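Long-range contacts in 6-phosphogluconate dehydratase (Shewanella oneidensis, PDB 2GP4), which catalyses the dehydration of 6-phosphogluconate to 2-keto-3-deoxy-6-phosphogluconate, the dehydratase step of the Entner-Doudoroff pathway: residues K557-D562 with A583-T588; G445-A450 with L573-S578. One frame throughout, in Å; residues are numbered along the deposited sequence.

Overall arrangement
Both interactions lie in the C-terminal, mainly beta-sheet domain, on the same side of the chain's centre. Their centres are about 13 Å apart. The segments alternate along the chain: 445-450, 557-562, 573-578, 583-588. Interaction 2 joins the hairpin between strands 440-445 and 448-453 to strand 572-575. These strands include the two outermost ones of the mixed sheet, so the contact joins the two edges of the sheet. Interaction 1 joins the loop before strand 563-567 to the chain leaving helix 579-584, which follows strand 572-575. The two touch directly: V558 and D562 pack on L575, and V577 lies against R585 and D562. Together they form one continuous patch of the domain.

Interaction 1: residues K557-D562 with A583-T588; sequences KVQDGD and ATRTAT
In R585, CG lies anti to the carbonyl carbon (chi1 -69°) and the chain is extended to NE, which brings the guanidinium end-on to the D562 carboxylate. The CG of D562 is also anti to its own carbonyl carbon, and the two side chains meet from opposite directions. The result is an end-on, two-nitrogen salt bridge at a type II beta turn, Q559 to D562, just before strand 563-567. R585 NH1 lies 2.5 Å from D562 OD2, and R585 NH2 lies 3.0 Å from D562 OD1. Both carboxylate oxygens are met on their syn side, somewhat out of plane. E581 forms a second salt bridge with R585 NH2, so the arginine's charge is probably shared between two acids.

The turn holds its own acid in place. The backbone N of Q559 gives D562 OD2 a bond of 2.8 Å, from the face of the carboxylate opposite to R585 NH1. D562 is buried, and OD2 thus has two donors. A weak bond runs from R585 NH1 to the K557 carbonyl O. Replacing R585 by an alanine is likely to leave the buried D562 carboxylate without its charge mate and the Q559 amide without the surface it stacks on.

That amide lies over one face of the guanidinium, with the two planes 9° apart. Further out, K557 stretches past the backbone of R585 and bonds through NZ to the carbonyl of L582, near the end of helix 579-584. K557 CG also packs 4.3 Å from A587 CB. At the Q559 stack, NE2 reaches back along the arginine chain to 3.4 Å from R585 CD.

Interaction 2: residues G445-A450 with L573-S578; sequences GNLGRA and LSLLVS
The N446 side-chain amide makes two hydrogen bonds with the backbone of L575, one at each end. L575 N donates to N446 OD1 at 2.8 Å, and N446 ND2 donates to L575 O, also at 2.8 Å. Both acceptor oxygens are met in the carbonyl plane, on a lone pair. N446 sits in the type I turn, G445 to G448, of the beta hairpin between strands 440-445 and 448-453. An asparagine side chain thus bonds to the strand 572-575 as a neighbouring backbone would. Its CG stands between the backbone N and the carbonyl carbon (chi1 66°), which turns the amide toward L575. Two bonds to one residue restrict rotation of the amide.

A water adds a bridge. It accepts from N446 N and donates to S574 OG, which also bonds to E572. Beside it, G445 CA makes a CA-H...O contact of 3.2 Å with L573 O. A beta carbon modelled on G445 would clash with that same oxygen, so the close approach depends on glycine.

Apolar packing lies on the other side of the turn. L447 points at the strand and crosses L575 at about a right angle; L447 CG lies 3.7 Å from L575 CB. The CD1 branch of L447 reaches over the backbone between S574 and L575 and also meets L573 CG at 4.0 Å. L573 in turn lies on L545 and A542 of strand 541-546, inside the curved sheet. The packing extends to A450, whose CB is 4.2 Å from L573 CD2.

Interaction 1: residues K557-D562 with A583-T588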
loop_
_atom_site.group_PDB
_atom_site.type_symbol
_atom_site.label_atom_id
_atom_site.label_comp_id
_atom_site.label_asym_id
_atom_site.label_seq_id
_atom_site.Cartn_x
_atom_site.Cartn_y
_atom_site.Cartn_z
ATOM N N LYS A 557 5.391 28.791 -0.273
ATOM C CA LYS A 557 5.327 30.181 -0.741
ATOM C C LYS A 557 3.966 30.593 -1.301
ATOM O O LYS A 557 3.698 31.792 -1.465
ATOM C CB LYS A 557 6.432 30.463 -1.763
ATOM C CG LYS A 557 7.805 30.677 -1.131
ATOM C CD LYS A 557 8.841 31.078 -2.162
ATOM C CE LYS A 557 10.198 31.300 -1.510
ATOM N NZ LYS A 557 11.191 31.817 -2.490
ATOM N N VAL A 558 3.114 29.605 -1.585
ATOM C CA VAL A 558 1.767 29.854 -2.112
ATOM C C VAL A 558 1.011 30.823 -1.195
ATOM O O VAL A 558 1.047 30.686 0.028
ATOM C CB VAL A 558 0.957 28.544 -2.277
ATOM C CG1 VAL A 558 -0.397 28.821 -2.927
ATOM C CG2 VAL A 558 1.723 27.528 -3.104
ATOM N N GLN A 559 0.353 31.811 -1.793
ATOM C CA GLN A 559 -0.429 32.790 -1.045
ATOM C C GLN A 559 -1.878 32.717 -1.495
ATOM O O GLN A 559 -2.157 32.254 -2.598
ATOM C CB GLN A 559 0.127 34.206 -1.261
ATOM C CG GLN A 559 1.518 34.429 -0.673
ATOM C CD GLN A 559 2.093 35.820 -0.944
ATOM O OE1 GLN A 559 1.423 36.704 -1.493
ATOM N NE2 GLN A 559 3.347 36.020 -0.544
ATOM N N ASP A 560 -2.799 33.164 -0.644
ATOM C CA ASP A 560 -4.208 33.233 -1.016
ATOM C C ASP A 560 -4.373 34.049 -2.294
ATOM O O ASP A 560 -3.781 35.125 -2.442
ATOM C CB ASP A 560 -5.041 33.849 0.110
ATOM C CG ASP A 560 -5.010 33.022 1.382
ATOM O OD1 ASP A 560 -5.556 31.894 1.381
ATOM O OD2 ASP A 560 -4.443 33.508 2.389
ATOM N N GLY A 561 -5.159 33.521 -3.224
ATOM C CA GLY A 561 -5.447 34.225 -4.469
ATOM C C GLY A 561 -4.675 33.685 -5.655
ATOM O O GLY A 561 -5.193 33.674 -6.771
ATOM N N ASP A 562 -3.438 33.243 -5.417
ATOM C CA ASP A 562 -2.598 32.666 -6.471
ATOM C C ASP A 562 -3.377 31.632 -7.265
ATOM O O ASP A 562 -4.105 30.826 -6.687
ATOM C CB ASP A 562 -1.367 31.982 -5.876
ATOM C CG ASP A 562 -0.442 32.938 -5.149
ATOM O OD1 ASP A 562 -0.640 34.169 -5.231
ATOM O OD2 ASP A 562 0.497 32.445 -4.489
ATOM N N ALA A 583 10.692 34.932 -5.986
ATOM C CA ALA A 583 11.958 35.335 -5.369
ATOM C C ALA A 583 11.778 36.448 -4.328
ATOM O O ALA A 583 12.604 36.599 -3.421
ATOM C CB ALA A 583 12.961 35.756 -6.437
ATOM N N THR A 584 10.704 37.222 -4.466
ATOM C CA THR A 584 10.396 38.301 -3.526
ATOM C C THR A 584 9.742 37.759 -2.256
ATOM O O THR A 584 9.860 38.357 -1.182
ATOM C CB THR A 584 9.464 39.367 -4.150
ATOM O OG1 THR A 584 8.171 38.799 -4.395
ATOM C CG2 THR A 584 10.039 39.908 -5.458
ATOM N N ARG A 585 9.061 36.621 -2.390
ATOM C CA ARG A 585 8.263 36.043 -1.304
ATOM C C ARG A 585 9.086 35.321 -0.239
ATOM O O ARG A 585 10.039 34.600 -0.548
ATOM C CB ARG A 585 7.205 35.087 -1.864
ATOM C CG ARG A 585 6.099 35.767 -2.644
ATOM C CD ARG A 585 5.124 34.755 -3.211
ATOM N NE ARG A 585 4.105 35.392 -4.043
ATOM C CZ ARG A 585 2.980 34.802 -4.445
ATOM N NH1 ARG A 585 2.711 33.551 -4.092
ATOM N NH2 ARG A 585 2.118 35.466 -5.199
ATOM N N THR A 586 8.707 35.529 1.018
ATOM C CA THR A 586 9.215 34.731 2.123
ATOM C C THR A 586 8.108 33.782 2.568
ATOM O O THR A 586 6.974 34.205 2.804
ATOM C CB THR A 586 9.677 35.613 3.310
ATOM O OG1 THR A 586 10.708 36.504 2.868
ATOM C CG2 THR A 586 10.224 34.764 4.456
ATOM N N ALA A 587 8.439 32.499 2.660
ATOM C CA ALA A 587 7.500 31.504 3.156
ATOM C C ALA A 587 7.124 31.859 4.586
ATOM O O ALA A 587 7.994 32.215 5.381
ATOM C CB ALA A 587 8.122 30.111 3.096
ATOM N N THR A 588 5.834 31.784 4.904
ATOM C CA THR A 588 5.383 31.995 6.277
ATOM C C THR A 588 5.876 30.865 7.182
ATOM O O THR A 588 6.011 29.716 6.752
ATOM C CB THR A 588 3.845 32.124 6.386
ATOM O OG1 THR A 588 3.215 30.982 5.789
ATOM C CG2 THR A 588 3.359 33.396 5.695
#

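Interaction 2: residues G445-A450 with L573-S578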
loop_
_atom_site.group_PDB
_atom_site.type_symbol
_atom_site.label_atom_id
_atom_site.label_comp_id
_atom_site.label_asym_id
_atom_site.label_seq_id
_atom_site.Cartn_x
_atom_site.Cartn_y
_atom_site.Cartn_z
ATOM N N GLY A 445 5.165 19.642 -12.071
ATOM C CA GLY A 445 5.219 21.059 -12.425
ATOM C C GLY A 445 6.178 21.847 -11.553
ATOM O O GLY A 445 7.022 21.267 -10.856
ATOM N N ASN A 446 6.041 23.172 -11.580
ATOM C CA ASN A 446 6.881 24.046 -10.757
ATOM C C ASN A 446 6.673 23.813 -9.252
ATOM O O ASN A 446 7.574 24.076 -8.449
ATOM C CB ASN A 446 6.686 25.533 -11.132
ATOM C CG ASN A 446 5.277 26.054 -10.813
ATOM O OD1 ASN A 446 4.318 25.282 -10.684
ATOM N ND2 ASN A 446 5.154 27.378 -10.688
ATOM N N LEU A 447 5.491 23.313 -8.888
ATOM C CA LEU A 447 5.179 22.967 -7.495
ATOM C C LEU A 447 5.878 21.686 -7.023
ATOM O O LEU A 447 6.052 21.470 -5.815
ATOM C CB LEU A 447 3.666 22.849 -7.290
ATOM C CG LEU A 447 2.878 24.165 -7.173
ATOM C CD1 LEU A 447 1.414 23.965 -7.494
ATOM C CD2 LEU A 447 3.032 24.769 -5.787
ATOM N N GLY A 448 6.269 20.839 -7.974
ATOM C CA GLY A 448 7.003 19.613 -7.667
ATOM C C GLY A 448 6.359 18.359 -8.229
ATOM O O GLY A 448 6.000 18.306 -9.403
ATOM N N ARG A 449 6.225 17.344 -7.384
ATOM C CA ARG A 449 5.655 16.065 -7.790
ATOM C C ARG A 449 4.616 15.615 -6.770
ATOM O O ARG A 449 4.846 15.699 -5.561
ATOM C CB ARG A 449 6.755 15.006 -7.939
ATOM C CG ARG A 449 7.799 15.319 -9.024
ATOM C CD ARG A 449 9.042 14.403 -8.942
ATOM N NE ARG A 449 8.705 12.990 -9.143
ATOM C CZ ARG A 449 8.572 12.404 -10.331
ATOM N NH1 ARG A 449 8.743 13.100 -11.451
ATOM N NH2 ARG A 449 8.258 11.117 -10.405
ATOM N N ALA A 450 3.471 15.152 -7.262
ATOM C CA ALA A 450 2.429 14.586 -6.408
ATOM C C ALA A 450 1.728 13.429 -7.119
ATOM O O ALA A 450 2.018 13.129 -8.271
ATOM C CB ALA A 450 1.427 15.668 -6.013
ATOM N N LEU A 573 0.745 20.087 -12.642
ATOM C CA LEU A 573 0.443 20.767 -11.391
ATOM C C LEU A 573 1.291 22.043 -11.330
ATOM O O LEU A 573 2.497 21.981 -11.086
ATOM C CB LEU A 573 0.748 19.850 -10.205
ATOM C CG LEU A 573 0.438 20.338 -8.792
ATOM C CD1 LEU A 573 -1.065 20.391 -8.552
ATOM C CD2 LEU A 573 1.095 19.415 -7.804
ATOM N N SER A 574 0.655 23.190 -11.563
ATOM C CA SER A 574 1.369 24.453 -11.672
ATOM C C SER A 574 0.826 25.549 -10.767
ATOM O O SER A 574 -0.382 25.768 -10.710
ATOM C CB SER A 574 1.347 24.958 -13.120
ATOM O OG SER A 574 1.953 24.029 -14.005
ATOM N N LEU A 575 1.733 26.238 -10.076
ATOM C CA LEU A 575 1.422 27.506 -9.435
ATOM C C LEU A 575 1.668 28.619 -10.456
ATOM O O LEU A 575 2.789 28.802 -10.937
ATOM C CB LEU A 575 2.275 27.711 -8.180
ATOM C CG LEU A 575 2.048 28.969 -7.328
ATOM C CD1 LEU A 575 0.646 28.997 -6.717
ATOM C CD2 LEU A 575 3.118 29.100 -6.245
ATOM N N LEU A 576 0.614 29.355 -10.785
ATOM C CA LEU A 576 0.660 30.314 -11.887
ATOM C C LEU A 576 1.169 31.683 -11.447
ATOM O O LEU A 576 0.483 32.696 -11.590
ATOM C CB LEU A 576 -0.710 30.419 -12.564
ATOM C CG LEU A 576 -1.127 29.340 -13.573
ATOM C CD1 LEU A 576 -1.131 27.958 -12.985
ATOM C CD2 LEU A 576 -2.505 29.669 -14.123
ATOM N N VAL A 577 2.377 31.695 -10.891
ATOM C CA VAL A 577 3.087 32.926 -10.570
ATOM C C VAL A 577 4.505 32.795 -11.111
ATOM O O VAL A 577 5.053 31.691 -11.160
ATOM C CB VAL A 577 3.117 33.230 -9.042
ATOM C CG1 VAL A 577 1.718 33.432 -8.495
ATOM C CG2 VAL A 577 3.790 32.121 -8.288
ATOM N N SER A 578 5.093 33.917 -11.523
ATOM C CA SER A 578 6.433 33.921 -12.109
ATOM C C SER A 578 7.500 33.546 -11.089
ATOM O O SER A 578 7.320 33.757 -9.885
ATOM C CB SER A 578 6.748 35.296 -12.701
ATOM O OG SER A 578 6.684 36.302 -11.705
HETATM O O HOH W 1 4.632 24.270 -13.570
#